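Local atomic coordinates of Slr0280 protein (Synechocystis sp., PDB entry 5H3K), a protein that is of unknown function but probably acts on a sugar-phosphate diester linkage, as a phosphodiester glycosidase would. Residues 421-432 against 443-454; 405-413 against 464-472. All coordinates share one frame; numbering follows the deposited sequence.

Contact 1 of 2, residues 421-432 against 443-454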
# COMPACT_ATOMS: atom_id res chain seq x y z
N PRO A 421 -11.81 5.60 -21.44
CA PRO A 421 -12.29 5.84 -22.80
C PRO A 421 -13.80 5.62 -22.95
O PRO A 421 -14.38 6.16 -23.89
CB PRO A 421 -11.52 4.79 -23.63
CG PRO A 421 -10.28 4.54 -22.83
CD PRO A 421 -10.75 4.57 -21.40
N SER A 422 -14.42 4.85 -22.06
CA SER A 422 -15.85 4.57 -22.21
C SER A 422 -16.63 4.54 -20.90
O SER A 422 -16.05 4.47 -19.82
CB SER A 422 -16.05 3.25 -22.98
OG SER A 422 -15.98 2.14 -22.11
N TYR A 423 -17.95 4.60 -21.02
CA TYR A 423 -18.84 4.44 -19.88
C TYR A 423 -19.86 3.34 -20.15
O TYR A 423 -20.44 3.27 -21.23
CB TYR A 423 -19.55 5.76 -19.57
CG TYR A 423 -20.65 5.60 -18.54
CD1 TYR A 423 -20.35 5.41 -17.20
CD2 TYR A 423 -21.99 5.64 -18.91
CE1 TYR A 423 -21.35 5.25 -16.25
CE2 TYR A 423 -23.00 5.49 -17.97
CZ TYR A 423 -22.68 5.30 -16.64
OH TYR A 423 -23.69 5.14 -15.71
N ILE A 424 -20.06 2.46 -19.17
CA ILE A 424 -21.09 1.44 -19.23
C ILE A 424 -22.10 1.74 -18.15
O ILE A 424 -21.71 1.95 -16.99
CB ILE A 424 -20.49 0.03 -18.98
CG1 ILE A 424 -19.45 -0.31 -20.03
CG2 ILE A 424 -21.59 -1.02 -18.93
CD1 ILE A 424 -18.68 -1.59 -19.75
N PRO A 425 -23.41 1.78 -18.49
CA PRO A 425 -24.39 2.24 -17.49
C PRO A 425 -24.37 1.39 -16.23
O PRO A 425 -24.25 0.17 -16.32
CB PRO A 425 -25.74 2.14 -18.23
CG PRO A 425 -25.48 1.34 -19.47
CD PRO A 425 -24.03 1.50 -19.80
N LEU A 426 -24.48 2.04 -15.07
CA LEU A 426 -24.40 1.35 -13.80
C LEU A 426 -25.77 1.13 -13.19
O LEU A 426 -25.92 0.44 -12.19
CB LEU A 426 -23.52 2.13 -12.82
CG LEU A 426 -22.04 2.29 -13.14
CD1 LEU A 426 -21.38 3.27 -12.17
CD2 LEU A 426 -21.34 0.94 -13.09
N SER A 427 -26.79 1.74 -13.79
CA SER A 427 -28.17 1.56 -13.36
C SER A 427 -29.08 1.51 -14.59
O SER A 427 -28.66 1.88 -15.68
CB SER A 427 -28.62 2.67 -12.41
OG SER A 427 -28.75 3.92 -13.08
N ASP A 428 -30.31 1.03 -14.41
CA ASP A 428 -31.27 0.99 -15.52
C ASP A 428 -31.87 2.36 -15.78
O ASP A 428 -31.93 3.21 -14.88
CB ASP A 428 -32.40 0.01 -15.24
CG ASP A 428 -31.94 -1.42 -15.15
OD1 ASP A 428 -32.70 -2.24 -14.60
OD2 ASP A 428 -30.82 -1.72 -15.62
N ASN A 429 -32.33 2.57 -17.02
CA ASN A 429 -33.08 3.76 -17.40
C ASN A 429 -32.31 5.07 -17.18
O ASN A 429 -32.85 6.04 -16.65
CB ASN A 429 -34.43 3.78 -16.67
CG ASN A 429 -35.24 2.51 -16.90
OD1 ASN A 429 -35.26 1.98 -18.01
ND2 ASN A 429 -35.88 2.02 -15.85
N GLU A 430 -31.04 5.07 -17.57
CA GLU A 430 -30.24 6.29 -17.52
C GLU A 430 -30.44 7.09 -18.80
O GLU A 430 -30.77 6.52 -19.84
CB GLU A 430 -28.75 5.95 -17.34
CG GLU A 430 -28.46 5.23 -16.04
CD GLU A 430 -26.97 5.07 -15.76
OE1 GLU A 430 -26.64 4.75 -14.60
OE2 GLU A 430 -26.15 5.27 -16.68
N GLN A 431 -30.26 8.41 -18.71
CA GLN A 431 -30.17 9.25 -19.91
C GLN A 431 -28.75 9.77 -20.01
O GLN A 431 -28.19 10.22 -19.00
CB GLN A 431 -31.14 10.43 -19.81
CG GLN A 431 -32.57 10.10 -20.20
CD GLN A 431 -32.72 9.78 -21.68
OE1 GLN A 431 -32.35 10.58 -22.54
NE2 GLN A 431 -33.25 8.61 -21.98
N VAL A 432 -28.16 9.73 -21.20
CA VAL A 432 -26.82 10.29 -21.38
C VAL A 432 -26.84 11.48 -22.33
O VAL A 432 -27.51 11.45 -23.37
CB VAL A 432 -25.78 9.24 -21.84
CG1 VAL A 432 -26.19 8.59 -23.15
CG2 VAL A 432 -24.37 9.87 -21.96
N GLN A 443 -27.98 13.02 -27.32
CA GLN A 443 -28.65 12.49 -26.13
C GLN A 443 -29.17 11.10 -26.47
O GLN A 443 -29.72 10.90 -27.56
CB GLN A 443 -29.82 13.39 -25.70
CG GLN A 443 -30.75 12.76 -24.65
CD GLN A 443 -31.93 13.65 -24.28
OE1 GLN A 443 -32.11 14.73 -24.82
NE2 GLN A 443 -32.76 13.18 -23.33
N TYR A 444 -28.96 10.14 -25.57
CA TYR A 444 -29.44 8.77 -25.76
C TYR A 444 -29.96 8.19 -24.46
O TYR A 444 -29.46 8.52 -23.38
CB TYR A 444 -28.32 7.84 -26.23
CG TYR A 444 -27.54 8.29 -27.43
CD1 TYR A 444 -28.09 8.21 -28.70
CD2 TYR A 444 -26.24 8.73 -27.30
CE1 TYR A 444 -27.37 8.60 -29.81
CE2 TYR A 444 -25.50 9.12 -28.41
CZ TYR A 444 -26.07 9.06 -29.66
OH TYR A 444 -25.33 9.45 -30.75
N PRO A 445 -30.94 7.28 -24.55
CA PRO A 445 -31.32 6.49 -23.38
C PRO A 445 -30.33 5.34 -23.21
O PRO A 445 -29.83 4.83 -24.21
CB PRO A 445 -32.70 5.95 -23.77
CG PRO A 445 -32.61 5.79 -25.27
CD PRO A 445 -31.77 6.95 -25.74
N LEU A 446 -30.03 4.99 -21.97
CA LEU A 446 -29.25 3.79 -21.67
C LEU A 446 -30.13 2.95 -20.77
O LEU A 446 -30.10 3.11 -19.54
CB LEU A 446 -27.94 4.15 -20.96
CG LEU A 446 -26.97 5.05 -21.70
CD1 LEU A 446 -25.80 5.45 -20.79
CD2 LEU A 446 -26.47 4.36 -22.96
N PRO A 447 -30.94 2.06 -21.37
CA PRO A 447 -32.03 1.45 -20.61
C PRO A 447 -31.56 0.39 -19.61
O PRO A 447 -32.20 0.21 -18.58
CB PRO A 447 -32.87 0.78 -21.70
CG PRO A 447 -31.88 0.42 -22.75
CD PRO A 447 -30.86 1.53 -22.74
N LYS A 448 -30.46 -0.29 -19.91
CA LYS A 448 -30.15 -1.49 -19.14
C LYS A 448 -28.74 -1.64 -18.62
O LYS A 448 -27.79 -1.61 -19.38
CB LYS A 448 -30.51 -2.74 -19.94
CG LYS A 448 -31.97 -3.13 -19.81
CD LYS A 448 -32.51 -3.72 -21.09
CE LYS A 448 -33.95 -4.16 -20.88
NZ LYS A 448 -34.74 -3.12 -20.15
N ALA A 449 -28.66 -1.76 -17.30
CA ALA A 449 -27.67 -2.59 -16.61
C ALA A 449 -26.28 -2.04 -16.25
O ALA A 449 -26.14 -1.59 -15.11
CB ALA A 449 -27.64 -4.04 -17.17
N GLY A 450 -25.26 -2.03 -17.13
CA GLY A 450 -25.27 -2.41 -18.53
C GLY A 450 -24.33 -3.56 -18.80
O GLY A 450 -23.68 -4.00 -17.86
N GLN A 451 -24.24 -4.08 -20.03
CA GLN A 451 -25.05 -3.73 -21.23
C GLN A 451 -24.82 -2.36 -21.91
O GLN A 451 -25.22 -1.32 -21.40
CB GLN A 451 -26.54 -4.09 -21.08
CG GLN A 451 -26.83 -5.56 -20.71
CD GLN A 451 -26.52 -6.56 -21.84
OE1 GLN A 451 -25.44 -6.54 -22.43
NE2 GLN A 451 -27.48 -7.43 -22.13
N GLN A 452 -24.18 -2.42 -23.08
CA GLN A 452 -23.75 -1.28 -23.90
C GLN A 452 -22.68 -0.33 -23.32
O GLN A 452 -22.31 -0.42 -22.14
CB GLN A 452 -24.93 -0.52 -24.55
CG GLN A 452 -25.60 0.54 -23.71
CD GLN A 452 -26.96 0.93 -24.27
OE1 GLN A 452 -27.88 1.27 -23.52
NE2 GLN A 452 -27.10 0.87 -25.59
N GLN A 453 -22.16 0.55 -24.16
CA GLN A 453 -20.90 1.22 -23.86
C GLN A 453 -20.72 2.55 -24.60
O GLN A 453 -20.37 2.57 -25.78
CB GLN A 453 -19.77 0.26 -24.22
CG GLN A 453 -18.38 0.66 -23.79
CD GLN A 453 -17.41 -0.51 -23.86
OE1 GLN A 453 -17.77 -1.64 -23.51
NE2 GLN A 453 -16.20 -0.26 -24.33
N MET A 454 -20.97 3.66 -23.91
CA MET A 454 -20.78 4.99 -24.48
C MET A 454 -19.30 5.33 -24.46
O MET A 454 -18.67 5.25 -23.41
CB MET A 454 -21.49 6.07 -23.64
CG MET A 454 -23.00 6.19 -23.78
SD MET A 454 -23.55 6.55 -25.46
CE MET A 454 -22.34 7.76 -25.98

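Contact 2 of 2, residues 405-413 against 464-472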
# COMPACT_ATOMS: atom_id res chain seq x y z
N SER A 405 -17.59 8.32 -10.60
CA SER A 405 -17.79 7.48 -9.43
C SER A 405 -18.54 6.18 -9.71
O SER A 405 -19.46 6.14 -10.54
CB SER A 405 -18.54 8.28 -8.34
OG SER A 405 -18.74 7.50 -7.16
N GLY A 406 -18.15 5.13 -9.01
CA GLY A 406 -18.90 3.88 -9.03
C GLY A 406 -20.11 3.92 -8.12
O GLY A 406 -20.89 2.95 -8.05
N TYR A 407 -20.30 5.04 -7.41
CA TYR A 407 -21.41 5.15 -6.47
C TYR A 407 -22.71 5.60 -7.16
O TYR A 407 -22.80 6.68 -7.75
CB TYR A 407 -21.04 6.09 -5.32
CG TYR A 407 -22.10 6.20 -4.24
CD1 TYR A 407 -22.49 5.09 -3.50
CD2 TYR A 407 -22.69 7.41 -3.96
CE1 TYR A 407 -23.46 5.19 -2.50
CE2 TYR A 407 -23.66 7.53 -2.96
CZ TYR A 407 -24.04 6.41 -2.24
OH TYR A 407 -25.00 6.53 -1.26
N VAL A 408 -23.74 4.76 -7.06
CA VAL A 408 -24.99 4.99 -7.80
C VAL A 408 -26.15 5.45 -6.92
O VAL A 408 -26.62 4.72 -6.04
CB VAL A 408 -25.41 3.73 -8.56
CG1 VAL A 408 -26.66 4.00 -9.37
CG2 VAL A 408 -24.30 3.25 -9.46
N GLN A 409 -26.60 6.68 -7.18
CA GLN A 409 -27.80 7.22 -6.55
C GLN A 409 -28.58 8.04 -7.59
O GLN A 409 -28.02 8.45 -8.61
CB GLN A 409 -27.45 8.12 -5.36
CG GLN A 409 -26.80 7.41 -4.18
CD GLN A 409 -27.72 6.41 -3.48
OE1 GLN A 409 -28.94 6.55 -3.52
NE2 GLN A 409 -27.14 5.40 -2.85
N ARG A 410 -29.86 8.26 -7.35
CA ARG A 410 -30.61 9.16 -8.20
C ARG A 410 -29.96 10.54 -8.15
O ARG A 410 -29.56 11.01 -7.07
CB ARG A 410 -32.07 9.24 -7.76
CG ARG A 410 -32.83 7.95 -8.05
CD ARG A 410 -34.23 7.95 -7.42
NE ARG A 410 -35.18 8.75 -8.20
CZ ARG A 410 -35.47 10.02 -7.95
NH1 ARG A 410 -34.88 10.66 -6.95
NH2 ARG A 410 -36.36 10.65 -8.71
N GLY A 411 -29.83 11.18 -9.30
CA GLY A 411 -29.19 12.49 -9.38
C GLY A 411 -28.46 12.66 -10.70
O GLY A 411 -28.61 11.84 -11.61
N ILE A 412 -27.67 13.72 -10.80
CA ILE A 412 -26.92 13.97 -12.03
C ILE A 412 -25.45 13.64 -11.82
O ILE A 412 -24.82 14.13 -10.88
CB ILE A 412 -27.06 15.43 -12.47
CG1 ILE A 412 -28.54 15.75 -12.76
CG2 ILE A 412 -26.16 15.72 -13.68
CD1 ILE A 412 -28.84 17.22 -12.89
N ALA A 413 -24.90 12.81 -12.71
CA ALA A 413 -23.49 12.40 -12.63
C ALA A 413 -22.74 12.84 -13.87
O ALA A 413 -23.33 13.10 -14.92
CB ALA A 413 -23.39 10.89 -12.44
N ILE A 464 -24.71 12.08 -17.05
CA ILE A 464 -25.58 10.93 -16.83
C ILE A 464 -26.72 11.34 -15.90
O ILE A 464 -26.49 11.83 -14.79
CB ILE A 464 -24.82 9.74 -16.21
CG1 ILE A 464 -23.76 9.20 -17.18
CG2 ILE A 464 -25.79 8.63 -15.82
CD1 ILE A 464 -24.32 8.71 -18.49
N ASP A 465 -27.95 11.16 -16.36
CA ASP A 465 -29.11 11.50 -15.53
C ASP A 465 -29.70 10.20 -15.00
O ASP A 465 -30.14 9.35 -15.77
CB ASP A 465 -30.14 12.28 -16.34
CG ASP A 465 -31.35 12.70 -15.53
OD1 ASP A 465 -31.38 12.46 -14.30
OD2 ASP A 465 -32.27 13.31 -16.13
N ARG A 466 -29.68 10.05 -13.68
CA ARG A 466 -30.30 8.89 -13.03
C ARG A 466 -31.53 9.36 -12.27
O ARG A 466 -31.44 10.17 -11.35
CB ARG A 466 -29.29 8.20 -12.10
CG ARG A 466 -28.00 7.79 -12.81
CD ARG A 466 -27.07 7.03 -11.88
NE ARG A 466 -25.95 6.44 -12.61
CZ ARG A 466 -24.67 6.68 -12.35
NH1 ARG A 466 -24.35 7.51 -11.38
NH2 ARG A 466 -23.72 6.10 -13.07
N GLY A 467 -32.70 8.87 -12.70
CA GLY A 467 -33.96 9.25 -12.07
C GLY A 467 -34.63 10.50 -12.63
O GLY A 467 -35.38 11.17 -11.91
N ASN A 468 -34.36 10.81 -13.90
CA ASN A 468 -34.98 11.95 -14.58
C ASN A 468 -34.88 13.27 -13.83
O ASN A 468 -35.89 13.93 -13.57
CB ASN A 468 -36.45 11.64 -14.89
CG ASN A 468 -36.61 10.53 -15.89
OD1 ASN A 468 -36.23 10.67 -17.05
ND2 ASN A 468 -37.17 9.41 -15.46
N GLN A 469 -33.66 13.66 -13.48
CA GLN A 469 -33.45 14.87 -12.70
C GLN A 469 -33.29 16.09 -13.60
O GLN A 469 -33.26 17.23 -13.11
CB GLN A 469 -32.24 14.71 -11.79
CG GLN A 469 -32.33 13.49 -10.89
CD GLN A 469 -33.49 13.59 -9.92
OE1 GLN A 469 -33.50 14.44 -9.03
NE2 GLN A 469 -34.48 12.72 -10.09
N ILE A 470 -33.15 15.85 -14.90
CA ILE A 470 -32.89 16.94 -15.84
C ILE A 470 -34.16 17.27 -16.62
O ILE A 470 -34.63 16.45 -17.41
CB ILE A 470 -31.74 16.60 -16.83
CG1 ILE A 470 -30.44 16.31 -16.07
CG2 ILE A 470 -31.52 17.75 -17.81
CD1 ILE A 470 -29.24 16.00 -16.96
N PRO A 471 -34.72 18.47 -16.39
CA PRO A 471 -35.94 18.94 -17.06
C PRO A 471 -35.76 18.91 -18.57
O PRO A 471 -34.66 19.15 -19.06
CB PRO A 471 -36.06 20.39 -16.58
CG PRO A 471 -35.29 20.46 -15.30
CD PRO A 471 -34.15 19.49 -15.48
N ALA A 472 -36.84 18.62 -19.29
CA ALA A 472 -36.77 18.52 -20.75
C ALA A 472 -36.35 19.83 -21.40
O ALA A 472 -36.71 20.92 -20.94
CB ALA A 472 -38.10 18.04 -21.32
O HOH W 1 -21.84 7.82 -10.10
O HOH W 2 -24.82 8.50 -8.56
O HOH W 3 -26.56 9.92 -10.33

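Contact 1 of 2, residues 421-432 against 443-454
V432 and L446 meet diagonally on one face of the sheet, CG1 of V432 lying 3.9 Å from CG of L446. Set between the backbone N and the carbonyl carbon of its own residue (chi1 58°), V432 CG1 also touches CG of M454 and CB of Y444, and lies at the edge of the Y444 ring, near its plane. L446 in turn presents CD1 to the ring edge of Y423, in the ring plane at 4.0 Å from Y423 CE2, while its CB packs against CG of P425. On the other face Q431 bends at its second torsion and offers OE1 to NE2 of the extended Q443, at 2.7 Å; the bond is straight (167°) although the two amide planes stand 71° apart. Strands 430-436 and 439-446 form an antiparallel beta hairpin, and a separate two-strand ladder pairs Y423 with M454; the register shifts by one between them. In the loops joining the ladders, D428 turns OD2 to A449 N at 2.7 Å. The E430 carboxylate is gripped from both ends, which fixes its rotation: Y423 OH donates to the syn lone pair of OE2 at 2.6 Å, while OE1 takes S427 OG on its anti lone pair and also receives R466.

Contact 2 of 2, residues 405-413 against 464-472
Y407 and R466 meet largely through water, at the approach to an antiparallel pairing of strands 411-415 and 460-466. Water 1 accepts from R466 NH1 at 2.8 Å, in the guanidinium plane, and lies within hydrogen-bonding distance of S405 O and Y407 O; water 2 accepts from Q409 N near Y407 O. These waters serve NH1, because R466 NE makes a salt bridge with E430 and NH2 bonds the hydroxyls of Y423 and Y415. V408 CG1 lies over one face of the R466 guanidinium and 4.0 Å from R466 CD; the arginine is extended from CG to NE, with CB and CD both 3.7 Å from Q409 O. The R410 guanidinium has Q469 NE2 over one face, the planes 77° apart; NE2 bonds G467 O instead. G411 exchanges two backbone bonds with R466; at its phi of 148° a CB would jam against R410 O. I412 sends CD1 to I470 CG1, 3.7 Å away. On that side D465, its CG anti to the backbone N (chi1 -178°), takes Q469 N on the syn lone pair of OD1 and I470 N on OD2 from above the carboxylate plane. Were D465 an alanine, those two amides would probably lose their shared carboxylate and the turn would be less fixed. A413 closes the ladder: its N reaches I464 O at 2.8 Å, and I464 N returns to A413 O at 2.7 Å.

In the fold
Contacts 1 and 2 lie 11 Å apart between centres, far out from the middle of the chain, and build on one sheet, in which strands 430-436 and 460-466 are neighbours. Both are partly buried, but contact 1 has 12 exposed residues among the 24 that touch, contact 2 only one among 13. Contact 1 joins a local hairpin with apolar side chains and loop bonds; contact 2 brings together segments with 50 residues between them and places a buried arginine among waters. The two meet at that arginine: R466 NE forms a salt bridge with E430 OE1, at 2.7 Å, and its NH2 probably bonds Y423 OH, while I464 packs on both acceptor residues.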